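Side-chain contacts in purine nucleoside phosphorylase (Thermus thermophilus, PDB 1ODK), which probably catalyses the reversible phosphorolysis of purine nucleosides to the free base and a ribose 1-phosphate, working as a hexamer: residues I72-L77 against S183-L188; V84-G89 against P131-A136; G108-D113 against Y173-F178; A136-A141 against Y146-G151; G197-V202 against V225-E230. All coordinates share one frame; numbering follows the deposited sequence.

Interaction 1 of 5, residues I72-L77 against S183-L188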
# COMPACT_ATOMS: atom_id res chain seq x y z
N ILE B 72 -12.53 -21.03 5.29
CA ILE B 72 -13.90 -21.49 5.15
C ILE B 72 -14.14 -22.68 6.08
O ILE B 72 -15.17 -22.77 6.75
CB ILE B 72 -14.19 -21.92 3.70
CG1 ILE B 72 -14.43 -20.68 2.84
CG2 ILE B 72 -15.38 -22.89 3.66
CD1 ILE B 72 -14.48 -20.98 1.34
N VAL B 73 -13.18 -23.61 6.10
CA VAL B 73 -13.30 -24.81 6.93
C VAL B 73 -13.24 -24.48 8.42
O VAL B 73 -14.03 -25.00 9.21
CB VAL B 73 -12.20 -25.84 6.57
CG1 VAL B 73 -12.26 -27.04 7.52
CG2 VAL B 73 -12.40 -26.32 5.14
N VAL B 74 -12.33 -23.59 8.79
CA VAL B 74 -12.19 -23.19 10.19
C VAL B 74 -13.45 -22.46 10.67
O VAL B 74 -13.98 -22.78 11.74
CB VAL B 74 -10.95 -22.28 10.39
CG1 VAL B 74 -10.93 -21.69 11.79
CG2 VAL B 74 -9.68 -23.08 10.15
N GLU B 75 -13.94 -21.50 9.89
CA GLU B 75 -15.14 -20.75 10.26
C GLU B 75 -16.31 -21.71 10.50
O GLU B 75 -17.06 -21.57 11.47
CB GLU B 75 -15.52 -19.76 9.15
CG GLU B 75 -14.56 -18.57 9.02
CD GLU B 75 -14.91 -17.41 9.95
OE1 GLU B 75 -15.41 -17.66 11.06
OE2 GLU B 75 -14.66 -16.25 9.57
N GLU B 76 -16.48 -22.68 9.62
CA GLU B 76 -17.57 -23.63 9.75
C GLU B 76 -17.34 -24.61 10.91
O GLU B 76 -18.29 -24.97 11.61
CB GLU B 76 -17.80 -24.34 8.42
CG GLU B 76 -18.35 -23.38 7.36
CD GLU B 76 -18.56 -24.01 5.99
OE1 GLU B 76 -18.46 -25.25 5.86
OE2 GLU B 76 -18.84 -23.25 5.04
N LEU B 77 -16.10 -25.02 11.12
CA LEU B 77 -15.78 -25.94 12.22
C LEU B 77 -16.11 -25.30 13.57
O LEU B 77 -16.60 -25.98 14.48
CB LEU B 77 -14.29 -26.33 12.19
CG LEU B 77 -13.88 -27.40 11.18
CD1 LEU B 77 -12.39 -27.65 11.28
CD2 LEU B 77 -14.65 -28.69 11.45
N SER B 183 -1.37 -18.67 8.93
CA SER B 183 -1.77 -17.30 9.24
C SER B 183 -3.28 -17.14 9.47
O SER B 183 -3.70 -16.54 10.46
CB SER B 183 -1.31 -16.36 8.12
OG SER B 183 -1.96 -16.68 6.91
N ALA B 184 -4.10 -17.68 8.57
CA ALA B 184 -5.56 -17.55 8.69
C ALA B 184 -6.11 -18.29 9.91
O ALA B 184 -7.01 -17.80 10.59
CB ALA B 184 -6.24 -18.06 7.41
N LEU B 185 -5.58 -19.47 10.17
CA LEU B 185 -6.03 -20.25 11.32
C LEU B 185 -5.75 -19.46 12.60
O LEU B 185 -6.62 -19.32 13.45
CB LEU B 185 -5.28 -21.58 11.37
CG LEU B 185 -5.50 -22.47 12.60
CD1 LEU B 185 -6.95 -22.97 12.64
CD2 LEU B 185 -4.52 -23.64 12.54
N PHE B 186 -4.53 -18.93 12.71
CA PHE B 186 -4.13 -18.17 13.88
C PHE B 186 -5.02 -16.94 14.06
O PHE B 186 -5.50 -16.67 15.17
CB PHE B 186 -2.66 -17.74 13.76
CG PHE B 186 -1.68 -18.89 13.89
CD1 PHE B 186 -0.33 -18.71 13.59
CD2 PHE B 186 -2.10 -20.15 14.31
CE1 PHE B 186 0.58 -19.76 13.71
CE2 PHE B 186 -1.20 -21.21 14.44
CZ PHE B 186 0.14 -21.01 14.13
N LEU B 187 -5.24 -16.20 12.98
CA LEU B 187 -6.09 -15.01 13.03
C LEU B 187 -7.50 -15.38 13.48
O LEU B 187 -8.06 -14.76 14.39
CB LEU B 187 -6.16 -14.35 11.64
CG LEU B 187 -7.13 -13.17 11.53
CD1 LEU B 187 -6.68 -12.06 12.47
CD2 LEU B 187 -7.18 -12.66 10.09
N LEU B 188 -8.08 -16.39 12.84
CA LEU B 188 -9.43 -16.81 13.19
C LEU B 188 -9.52 -17.33 14.62
O LEU B 188 -10.56 -17.20 15.27
CB LEU B 188 -9.93 -17.87 12.20
CG LEU B 188 -10.26 -17.28 10.83
CD1 LEU B 188 -10.61 -18.39 9.85
CD2 LEU B 188 -11.42 -16.29 10.95
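Val74 fits between two leucines of the neighbouring helix. Its CG2 lies 3.7 Å from Leu185 CD1, and its CG1 lies 3.8 Å from Leu188 CD1. With CG1 anti to the backbone N (chi1 171°), the isopropyl fork is turned so that one methyl faces each leucine. Leu188 also has a polar neighbour: its CD2 is 3.5 Å from Glu75 OE2, a methyl laid across the end of the carboxylate rather than any bond to it. Glu75 gets there by folding at chi2 (-86°), which brings its end nearer than its CB direction alone would. The two helices, 67-79 and 182-192, run side by side in nearly the same direction: their short segments cross at -28° with axes 10.1 Å apart. Both belong to the helical layer of this alpha/beta fold on the side of the mixed sheet where Val74 and Leu185 both touch Leu19 of strand 16-20. Cutting Leu188 back to an alanine removes CD1 from beside Val74 CG1 and CD2 from beside the Glu75 carboxylate, and would probably open a gap between the helices. Further out, the same Glu75 OE2 is hydrogen-bonded to Tyr119 OH and forms a salt bridge with Arg192, which probably offsets the charge of this buried carboxylate. Tyr119, on helix 114-120, also packs on Leu188, while Tyr160 of a neighbouring subunit packs on Glu75.

Interaction 2 of 5, residues V84-G89 against P131-A136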
# COMPACT_ATOMS: atom_id res chain seq x y z
N VAL B 84 -10.55 -26.48 19.92
CA VAL B 84 -9.10 -26.62 19.85
C VAL B 84 -8.78 -27.17 18.46
O VAL B 84 -9.15 -28.30 18.14
CB VAL B 84 -8.59 -27.60 20.94
CG1 VAL B 84 -7.08 -27.75 20.84
CG2 VAL B 84 -8.98 -27.09 22.32
N LEU B 85 -8.11 -26.37 17.65
CA LEU B 85 -7.79 -26.78 16.29
C LEU B 85 -6.30 -26.72 15.99
O LEU B 85 -5.68 -25.65 16.07
CB LEU B 85 -8.55 -25.92 15.28
CG LEU B 85 -10.06 -25.83 15.47
CD1 LEU B 85 -10.37 -24.82 16.56
CD2 LEU B 85 -10.74 -25.41 14.18
N VAL B 86 -5.73 -27.87 15.64
CA VAL B 86 -4.31 -27.94 15.35
C VAL B 86 -4.03 -28.35 13.91
O VAL B 86 -4.36 -29.46 13.49
CB VAL B 86 -3.59 -28.93 16.31
CG1 VAL B 86 -2.11 -29.06 15.94
CG2 VAL B 86 -3.73 -28.43 17.75
N ARG B 87 -3.43 -27.43 13.16
CA ARG B 87 -3.08 -27.73 11.78
C ARG B 87 -1.88 -28.67 11.77
O ARG B 87 -0.93 -28.51 12.54
CB ARG B 87 -2.71 -26.45 11.01
CG ARG B 87 -1.99 -26.72 9.68
CD ARG B 87 -1.86 -25.46 8.82
NE ARG B 87 -0.76 -25.55 7.86
CZ ARG B 87 -0.69 -26.43 6.86
NH1 ARG B 87 -1.67 -27.31 6.67
NH2 ARG B 87 0.37 -26.43 6.06
N VAL B 88 -1.95 -29.69 10.92
CA VAL B 88 -0.85 -30.63 10.76
C VAL B 88 -0.65 -30.68 9.25
O VAL B 88 -1.56 -31.03 8.51
CB VAL B 88 -1.18 -32.04 11.30
CG1 VAL B 88 -1.22 -32.02 12.82
CG2 VAL B 88 -2.51 -32.54 10.74
N GLY B 89 0.53 -30.29 8.80
CA GLY B 89 0.77 -30.30 7.38
C GLY B 89 2.23 -30.34 7.01
O GLY B 89 3.09 -30.63 7.85
N PRO B 131 -1.50 -19.43 23.02
CA PRO B 131 -0.29 -19.76 23.79
C PRO B 131 -0.24 -21.15 24.43
O PRO B 131 0.80 -21.81 24.37
CB PRO B 131 -0.19 -18.61 24.81
CG PRO B 131 -1.58 -18.05 24.87
CD PRO B 131 -2.09 -18.16 23.46
N GLU B 132 -1.35 -21.60 25.01
CA GLU B 132 -1.38 -22.91 25.65
C GLU B 132 -1.16 -24.04 24.64
O GLU B 132 -0.39 -24.97 24.90
CB GLU B 132 -2.71 -23.12 26.38
CG GLU B 132 -2.91 -22.25 27.61
CD GLU B 132 -1.88 -22.52 28.70
OE1 GLU B 132 -1.20 -23.56 28.64
OE2 GLU B 132 -1.77 -21.69 29.63
N VAL B 133 -1.84 -23.97 23.50
CA VAL B 133 -1.69 -24.98 22.46
C VAL B 133 -0.24 -25.02 21.99
O VAL B 133 0.35 -26.09 21.84
CB VAL B 133 -2.60 -24.69 21.25
CG1 VAL B 133 -2.33 -25.70 20.13
CG2 VAL B 133 -4.06 -24.76 21.67
N PHE B 134 0.32 -23.84 21.76
CA PHE B 134 1.70 -23.70 21.31
C PHE B 134 2.63 -24.39 22.32
O PHE B 134 3.49 -25.18 21.94
CB PHE B 134 2.05 -22.21 21.20
CG PHE B 134 3.51 -21.95 20.96
CD1 PHE B 134 4.11 -22.32 19.77
CD2 PHE B 134 4.28 -21.31 21.93
CE1 PHE B 134 5.46 -22.07 19.55
CE2 PHE B 134 5.63 -21.05 21.72
CZ PHE B 134 6.22 -21.43 20.52
N ARG B 135 2.42 -24.08 23.59
CA ARG B 135 3.22 -24.65 24.67
C ARG B 135 3.13 -26.18 24.70
O ARG B 135 4.13 -26.87 24.86
CB ARG B 135 2.74 -24.08 26.00
CG ARG B 135 3.62 -24.40 27.19
CD ARG B 135 2.98 -23.86 28.45
NE ARG B 135 3.97 -23.46 29.44
CZ ARG B 135 3.67 -22.90 30.60
NH1 ARG B 135 2.40 -22.67 30.93
NH2 ARG B 135 4.64 -22.54 31.43
N ALA B 136 1.91 -26.70 24.55
CA ALA B 136 1.68 -28.14 24.56
C ALA B 136 2.35 -28.84 23.38
O ALA B 136 2.91 -29.93 23.54
CB ALA B 136 0.18 -28.43 24.57
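Val133 packs against Val84 and Val86 in a purely apolar helix-on-sheet contact, where the first turn of helix 131-144 rests on the start of strand 84-93. The closer pair is Val86 CG2 and Val133 CG1, 3.9 Å apart, with the two side chains sliding past each other in opposite directions. Val133 holds CG1 anti to its own N (chi1 175°), and this leaves its other methyl, CG2, to approach Val84 CG1 at 4.3 Å, a looser touch. Val84 and Val86, two residues apart on the strand, can therefore share one helix residue, whereas Leu85 between them points away from it. The strand is an inner one of the mixed sheet in this alpha/beta fold: Val84 and Val86 bond through their backbones to strand 16-20, and Leu85 bonds to Arg195. Val86 also reaches Ala228 and Val232, so helix 214-233 shares this side of the sheet with helix 131-144. Val133 N is hydrogen-bonded to Asp130 OD2 at the start of its helix. Two residues on, the helix meets another subunit: Arg135 forms a salt bridge with Glu142 and a cation-pi contact with Trp138, both of a neighbouring copy.

Interaction 3 of 5, residues G108-D113 against Y173-F178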
# COMPACT_ATOMS: atom_id res chain seq x y z
N GLY B 108 4.66 -18.57 15.08
CA GLY B 108 3.91 -17.51 14.45
C GLY B 108 3.93 -17.73 12.95
O GLY B 108 4.65 -18.59 12.46
N ALA B 109 3.13 -16.96 12.22
CA ALA B 109 3.09 -17.10 10.77
C ALA B 109 3.09 -15.75 10.06
O ALA B 109 2.18 -14.94 10.27
CB ALA B 109 1.86 -17.90 10.35
N VAL B 110 4.11 -15.49 9.25
CA VAL B 110 4.17 -14.23 8.50
C VAL B 110 2.99 -14.28 7.54
O VAL B 110 2.86 -15.21 6.75
CB VAL B 110 5.50 -14.11 7.72
CG1 VAL B 110 5.48 -12.89 6.82
CG2 VAL B 110 6.66 -14.01 8.71
N PRO B 111 2.10 -13.27 7.60
CA PRO B 111 0.93 -13.26 6.71
C PRO B 111 1.17 -12.73 5.30
O PRO B 111 0.96 -11.54 5.03
CB PRO B 111 -0.07 -12.43 7.49
CG PRO B 111 0.81 -11.38 8.11
CD PRO B 111 2.06 -12.15 8.55
N LEU B 112 1.61 -13.60 4.40
CA LEU B 112 1.84 -13.21 3.02
C LEU B 112 0.63 -13.57 2.16
O LEU B 112 0.71 -13.61 0.93
CB LEU B 112 3.08 -13.93 2.46
CG LEU B 112 4.40 -13.71 3.19
CD1 LEU B 112 5.51 -14.45 2.44
CD2 LEU B 112 4.71 -12.22 3.26
N ASP B 113 -0.49 -13.83 2.83
CA ASP B 113 -1.73 -14.24 2.16
C ASP B 113 -2.81 -13.16 2.13
O ASP B 113 -2.85 -12.27 2.99
CB ASP B 113 -2.29 -15.47 2.86
CG ASP B 113 -2.85 -15.15 4.23
OD1 ASP B 113 -4.07 -15.35 4.42
OD2 ASP B 113 -2.08 -14.69 5.09
N TYR B 173 15.12 -13.23 8.07
CA TYR B 173 14.20 -12.54 8.96
C TYR B 173 13.51 -13.52 9.91
O TYR B 173 12.51 -13.18 10.55
CB TYR B 173 13.17 -11.75 8.14
CG TYR B 173 13.78 -10.54 7.47
CD1 TYR B 173 13.70 -9.28 8.07
CD2 TYR B 173 14.49 -10.67 6.28
CE1 TYR B 173 14.33 -8.18 7.49
CE2 TYR B 173 15.13 -9.57 5.70
CZ TYR B 173 15.04 -8.33 6.31
OH TYR B 173 15.68 -7.25 5.75
N GLY B 174 14.04 -14.74 9.99
CA GLY B 174 13.49 -15.73 10.89
C GLY B 174 12.54 -16.78 10.34
O GLY B 174 12.14 -17.69 11.07
N VAL B 175 12.17 -16.67 9.06
CA VAL B 175 11.26 -17.65 8.48
C VAL B 175 11.97 -18.99 8.28
O VAL B 175 12.99 -19.07 7.59
CB VAL B 175 10.70 -17.18 7.12
CG1 VAL B 175 9.81 -18.27 6.50
CG2 VAL B 175 9.91 -15.89 7.31
N LEU B 176 11.42 -20.03 8.88
CA LEU B 176 12.02 -21.36 8.78
C LEU B 176 11.55 -22.10 7.54
O LEU B 176 12.33 -22.83 6.92
CB LEU B 176 11.67 -22.18 10.01
CG LEU B 176 12.10 -21.62 11.36
CD1 LEU B 176 11.57 -22.51 12.47
CD2 LEU B 176 13.62 -21.52 11.42
N ALA B 177 10.29 -21.92 7.18
CA ALA B 177 9.72 -22.61 6.03
C ALA B 177 8.44 -21.91 5.58
O ALA B 177 7.92 -21.04 6.28
CB ALA B 177 9.41 -24.07 6.41
N PHE B 178 7.95 -22.31 4.41
CA PHE B 178 6.73 -21.76 3.84
C PHE B 178 5.62 -22.80 3.77
O PHE B 178 5.85 -23.96 3.45
CB PHE B 178 6.97 -21.26 2.41
CG PHE B 178 7.80 -20.02 2.32
CD1 PHE B 178 9.16 -20.05 2.61
CD2 PHE B 178 7.22 -18.81 1.96
CE1 PHE B 178 9.94 -18.89 2.55
CE2 PHE B 178 7.98 -17.64 1.89
CZ PHE B 178 9.34 -17.69 2.18
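Val110 and Val175 both hold CG1 anti to the backbone N (chi1 173° in Val110), and this turns CG2 of each toward the other. The two methyls meet at 4.0 Å, their side chains crossing at about a right angle. Phe178 owes its reach to a different torsion: with CG anti to the carbonyl carbon (chi1 -71°), the far part of its ring comes closer to strand 108-112 than its CB does. There CE2 lies 4.1 Å from Leu112 CD1, which comes in at a slant to the ring. These are light touches, since strand 152-156 pairs with both partners and its Ala154 touches Val175 and Phe178. Trp170 of helix 164-171 packs on Val110, Leu112 and Val175. Pro124 of a neighbouring subunit packs on Val110 and Leu112. Pro111, at the centre of an inverse gamma turn, bends the chain between those two residues, with a weak bond from Leu112 N to Val110 O. Asp113 then takes the N-cap position of the helix that follows. On the other side, helix 164-171 ends in a Schellman motif with Gly174 as its C-prime residue, Val175 N bonding back to Trp170 O. That turn delivers the chain into strand 175-179, which runs parallel beside 152-156 and so completes a beta-alpha-beta crossover.

Interaction 4 of 5, residues A136-A141 against Y146-G151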
# COMPACT_ATOMS: atom_id res chain seq x y z
N ALA B 136 1.91 -26.70 24.55
CA ALA B 136 1.68 -28.14 24.56
C ALA B 136 2.35 -28.84 23.38
O ALA B 136 2.91 -29.93 23.54
CB ALA B 136 0.18 -28.43 24.57
N LEU B 137 2.28 -28.23 22.20
CA LEU B 137 2.91 -28.83 21.02
C LEU B 137 4.42 -28.89 21.20
O LEU B 137 5.06 -29.88 20.87
CB LEU B 137 2.57 -28.01 19.76
CG LEU B 137 1.13 -28.10 19.24
CD1 LEU B 137 0.88 -27.04 18.16
CD2 LEU B 137 0.89 -29.51 18.68
N TRP B 138 4.99 -27.81 21.74
CA TRP B 138 6.43 -27.74 21.98
C TRP B 138 6.83 -28.81 23.01
O TRP B 138 7.78 -29.57 22.80
CB TRP B 138 6.80 -26.35 22.50
CG TRP B 138 8.27 -26.04 22.51
CD1 TRP B 138 9.30 -26.91 22.33
CD2 TRP B 138 8.86 -24.76 22.76
NE1 TRP B 138 10.50 -26.26 22.44
CE2 TRP B 138 10.26 -24.93 22.71
CE3 TRP B 138 8.35 -23.48 23.01
CZ2 TRP B 138 11.16 -23.87 22.91
CZ3 TRP B 138 9.24 -22.42 23.21
CH2 TRP B 138 10.63 -22.63 23.16
N ARG B 139 6.10 -28.86 24.11
CA ARG B 139 6.37 -29.84 25.17
C ARG B 139 6.29 -31.28 24.69
O ARG B 139 7.12 -32.12 25.06
CB ARG B 139 5.41 -29.63 26.34
CG ARG B 139 5.78 -28.46 27.22
CD ARG B 139 4.73 -28.21 28.28
NE ARG B 139 5.14 -27.13 29.19
CZ ARG B 139 4.35 -26.61 30.12
NH1 ARG B 139 3.11 -27.06 30.27
NH2 ARG B 139 4.80 -25.63 30.90
N ARG B 140 5.28 -31.58 23.88
CA ARG B 140 5.13 -32.94 23.38
C ARG B 140 6.23 -33.29 22.38
O ARG B 140 6.73 -34.41 22.36
CB ARG B 140 3.75 -33.13 22.73
CG ARG B 140 2.57 -33.09 23.70
CD ARG B 140 2.74 -34.10 24.83
NE ARG B 140 3.32 -33.48 26.03
CZ ARG B 140 4.03 -34.13 26.95
NH1 ARG B 140 4.26 -35.43 26.81
NH2 ARG B 140 4.50 -33.48 28.00
N ALA B 141 6.62 -32.32 21.55
CA ALA B 141 7.68 -32.54 20.58
C ALA B 141 8.98 -32.87 21.32
O ALA B 141 9.73 -33.76 20.92
CB ALA B 141 7.88 -31.29 19.72
N TYR B 146 11.58 -36.29 18.65
CA TYR B 146 11.78 -36.19 17.20
C TYR B 146 12.44 -34.86 16.85
O TYR B 146 12.11 -33.83 17.44
CB TYR B 146 10.44 -36.30 16.46
CG TYR B 146 9.66 -37.56 16.74
CD1 TYR B 146 10.24 -38.82 16.57
CD2 TYR B 146 8.32 -37.50 17.15
CE1 TYR B 146 9.52 -39.98 16.82
CE2 TYR B 146 7.59 -38.66 17.40
CZ TYR B 146 8.19 -39.90 17.23
OH TYR B 146 7.47 -41.05 17.47
N PRO B 147 13.38 -34.86 15.90
CA PRO B 147 14.06 -33.63 15.51
C PRO B 147 13.04 -32.56 15.15
O PRO B 147 12.14 -32.80 14.33
CB PRO B 147 14.89 -34.06 14.31
CG PRO B 147 15.26 -35.46 14.67
CD PRO B 147 13.96 -36.02 15.19
N HIS B 148 13.17 -31.38 15.74
CA HIS B 148 12.22 -30.30 15.47
C HIS B 148 12.82 -28.93 15.74
O HIS B 148 13.87 -28.80 16.37
CB HIS B 148 10.99 -30.46 16.35
CG HIS B 148 11.27 -30.27 17.81
ND1 HIS B 148 12.00 -31.18 18.55
CD2 HIS B 148 10.95 -29.26 18.66
CE1 HIS B 148 12.12 -30.74 19.79
NE2 HIS B 148 11.50 -29.57 19.88
N ARG B 149 12.12 -27.91 15.25
CA ARG B 149 12.52 -26.52 15.43
C ARG B 149 11.28 -25.76 15.88
O ARG B 149 10.15 -26.20 15.65
CB ARG B 149 13.05 -25.93 14.12
CG ARG B 149 14.36 -26.54 13.61
CD ARG B 149 15.51 -26.27 14.58
NE ARG B 149 15.70 -24.84 14.80
CZ ARG B 149 16.21 -24.00 13.91
NH1 ARG B 149 16.60 -24.44 12.72
NH2 ARG B 149 16.31 -22.71 14.20
N VAL B 150 11.49 -24.62 16.53
CA VAL B 150 10.38 -23.80 17.00
C VAL B 150 10.60 -22.38 16.46
O VAL B 150 11.64 -21.76 16.72
CB VAL B 150 10.33 -23.77 18.54
CG1 VAL B 150 9.14 -22.94 19.02
CG2 VAL B 150 10.22 -25.20 19.08
N GLY B 151 9.64 -21.88 15.71
CA GLY B 151 9.79 -20.55 15.16
C GLY B 151 8.76 -20.15 14.13
O GLY B 151 7.65 -20.69 14.07
O HOH W 1 12.67 -27.88 21.75
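Ala141, Trp138 and Val150 lose most surface where helix 131-144 turns back, nearly antiparallel, into strand 148-150 of the mixed sheet in this alpha/beta fold, the short segments running at 152° to each other. Val150 puts CG2 over one face of the Trp138 indole, 3.6 Å from the centroid of the five-membered ring, a CH-pi contact. The indole reaches that methyl because its CG is anti to the backbone N (chi1 -168°). One turn on, Ala141 CB sits over the centre of the His148 ring, 3.9 Å from its centroid, a second CH-pi contact. The imidazole is held in place by its own segment too, as ND1 donates to Tyr146 O at 2.9 Å. Without the His148 imidazole, as with an alanine here, the Ala141 methyl is likely to lose the ring it packs on, and a bridging water one of its mates. Arg135 of a neighbouring subunit makes a cation-pi contact with Trp138, so this corner is also part of the subunit interface. The water lies at the indole edge, in its plane, where it accepts a hydrogen bond from Trp138 NE1 at 2.8 Å; the same water is 2.8 Å from His148 NE2.

Interaction 5 of 5, residues G197-V202 against V225-E230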
# COMPACT_ATOMS: atom_id res chain seq x y z
N GLY B 197 -3.26 -23.93 16.78
CA GLY B 197 -1.85 -24.23 16.79
C GLY B 197 -1.50 -24.89 15.47
O GLY B 197 -2.39 -25.27 14.70
N ALA B 198 -0.21 -25.01 15.20
CA ALA B 198 0.23 -25.64 13.97
C ALA B 198 1.60 -26.28 14.12
O ALA B 198 2.52 -25.71 14.70
CB ALA B 198 0.27 -24.60 12.83
N ILE B 199 1.71 -27.50 13.62
CA ILE B 199 2.97 -28.21 13.62
C ILE B 199 3.12 -28.70 12.19
O ILE B 199 2.15 -29.15 11.57
CB ILE B 199 2.98 -29.38 14.63
CG1 ILE B 199 4.34 -30.09 14.57
CG2 ILE B 199 1.82 -30.33 14.35
CD1 ILE B 199 4.54 -31.10 15.67
N LEU B 200 4.33 -28.59 11.65
CA LEU B 200 4.56 -29.00 10.27
C LEU B 200 5.73 -29.94 10.13
O LEU B 200 6.63 -29.97 10.96
CB LEU B 200 4.83 -27.77 9.39
CG LEU B 200 3.81 -26.62 9.42
CD1 LEU B 200 4.38 -25.43 8.66
CD2 LEU B 200 2.49 -27.08 8.79
N ALA B 201 5.72 -30.71 9.04
CA ALA B 201 6.80 -31.62 8.73
C ALA B 201 7.41 -31.08 7.43
O ALA B 201 6.68 -30.85 6.46
CB ALA B 201 6.26 -33.03 8.52
N VAL B 202 8.72 -30.86 7.42
CA VAL B 202 9.38 -30.37 6.21
C VAL B 202 9.33 -31.45 5.13
O VAL B 202 9.80 -32.56 5.34
CB VAL B 202 10.85 -30.00 6.50
CG1 VAL B 202 11.54 -29.54 5.22
CG2 VAL B 202 10.92 -28.91 7.55
N VAL B 225 1.72 -35.96 13.58
CA VAL B 225 0.37 -36.29 14.03
C VAL B 225 0.36 -36.79 15.48
O VAL B 225 -0.52 -36.43 16.26
CB VAL B 225 -0.27 -37.37 13.11
CG1 VAL B 225 -1.62 -37.81 13.67
CG2 VAL B 225 -0.44 -36.79 11.70
N GLU B 226 1.33 -37.63 15.82
CA GLU B 226 1.43 -38.15 17.18
C GLU B 226 1.61 -36.98 18.15
O GLU B 226 1.00 -36.94 19.22
CB GLU B 226 2.62 -39.10 17.30
CG GLU B 226 2.77 -39.72 18.68
CD GLU B 226 3.97 -40.65 18.78
OE1 GLU B 226 4.13 -41.30 19.84
OE2 GLU B 226 4.76 -40.72 17.82
N VAL B 227 2.47 -36.03 17.79
CA VAL B 227 2.70 -34.87 18.64
C VAL B 227 1.41 -34.07 18.80
O VAL B 227 1.03 -33.69 19.91
CB VAL B 227 3.80 -33.94 18.06
CG1 VAL B 227 3.83 -32.62 18.82
CG2 VAL B 227 5.16 -34.62 18.16
N ALA B 228 0.72 -33.83 17.69
CA ALA B 228 -0.52 -33.06 17.72
C ALA B 228 -1.61 -33.73 18.55
O ALA B 228 -2.29 -33.07 19.34
CB ALA B 228 -1.02 -32.81 16.30
N LEU B 229 -1.79 -35.04 18.38
CA LEU B 229 -2.82 -35.76 19.13
C LEU B 229 -2.53 -35.67 20.63
O LEU B 229 -3.43 -35.38 21.43
CB LEU B 229 -2.87 -37.23 18.68
CG LEU B 229 -3.50 -37.45 17.30
CD1 LEU B 229 -3.22 -38.86 16.82
CD2 LEU B 229 -5.00 -37.19 17.37
N GLU B 230 -1.28 -35.92 21.00
CA GLU B 230 -0.88 -35.85 22.39
C GLU B 230 -1.09 -34.44 22.95
O GLU B 230 -1.53 -34.27 24.09
CB GLU B 230 0.59 -36.24 22.53
CG GLU B 230 0.84 -37.72 22.29
CD GLU B 230 0.15 -38.58 23.32
OE1 GLU B 230 -0.67 -39.44 22.94
OE2 GLU B 230 0.42 -38.39 24.53
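Glu230 OE1, on the helix that meets Ile199 through Val227 and Ala228, is gripped twice, by a salt bridge to Lys54 NZ and a hydrogen bond with Tyr53 OH. The acid takes no part in the contact with strand 195-205, which is wholly apolar helix-on-sheet packing in the alpha/beta fold. Ile199 does the work for the strand. Its chain is extended, with CG1 anti to the backbone N (chi1 180°) and chi2 at 171°, which carries CD1 out to Val227. There it lies 3.6 Å from Val227 CG1 and 3.8 Å from Val227 CB, the two side chains crossing at about a right angle. The strand is inside the sheet: Gly197 and Ile199 bond through their backbones to Arg87 of strand 84-93, while Ala198 and Leu200 bond to strand 103-106 on the other edge. Val88 of strand 84-93 touches both Ile199 and Ala228, and Val227 also packs on Arg140 and Leu144 of helix 131-144. The branch methyl of the isoleucine makes the looser second touch, Ile199 CG2 lying 4.2 Å from Ala228 CB.

In the fold
Interactions 2 and 5 are buried apolar contacts of helices with neighbouring strands of one sheet; their centres are about 8 Å apart, and backbone bonds such as Arg87 N to Gly197 O join them. Interaction 1, also buried, sets helix against helix and admits a charged side chain; Leu185 links it to both, touching Arg87 and Gly197. Interactions 3 and 4 lie further out, about 14 Å from the chain centre; 3 is still buried, 4 only partly. All but interaction 5 meet another subunit. Aromatic rings take part only in 3 and 4, and a bridging water only in 4, which shares helix 131-144 with interaction 2 and meets interaction 5 through Tyr146 and Glu226.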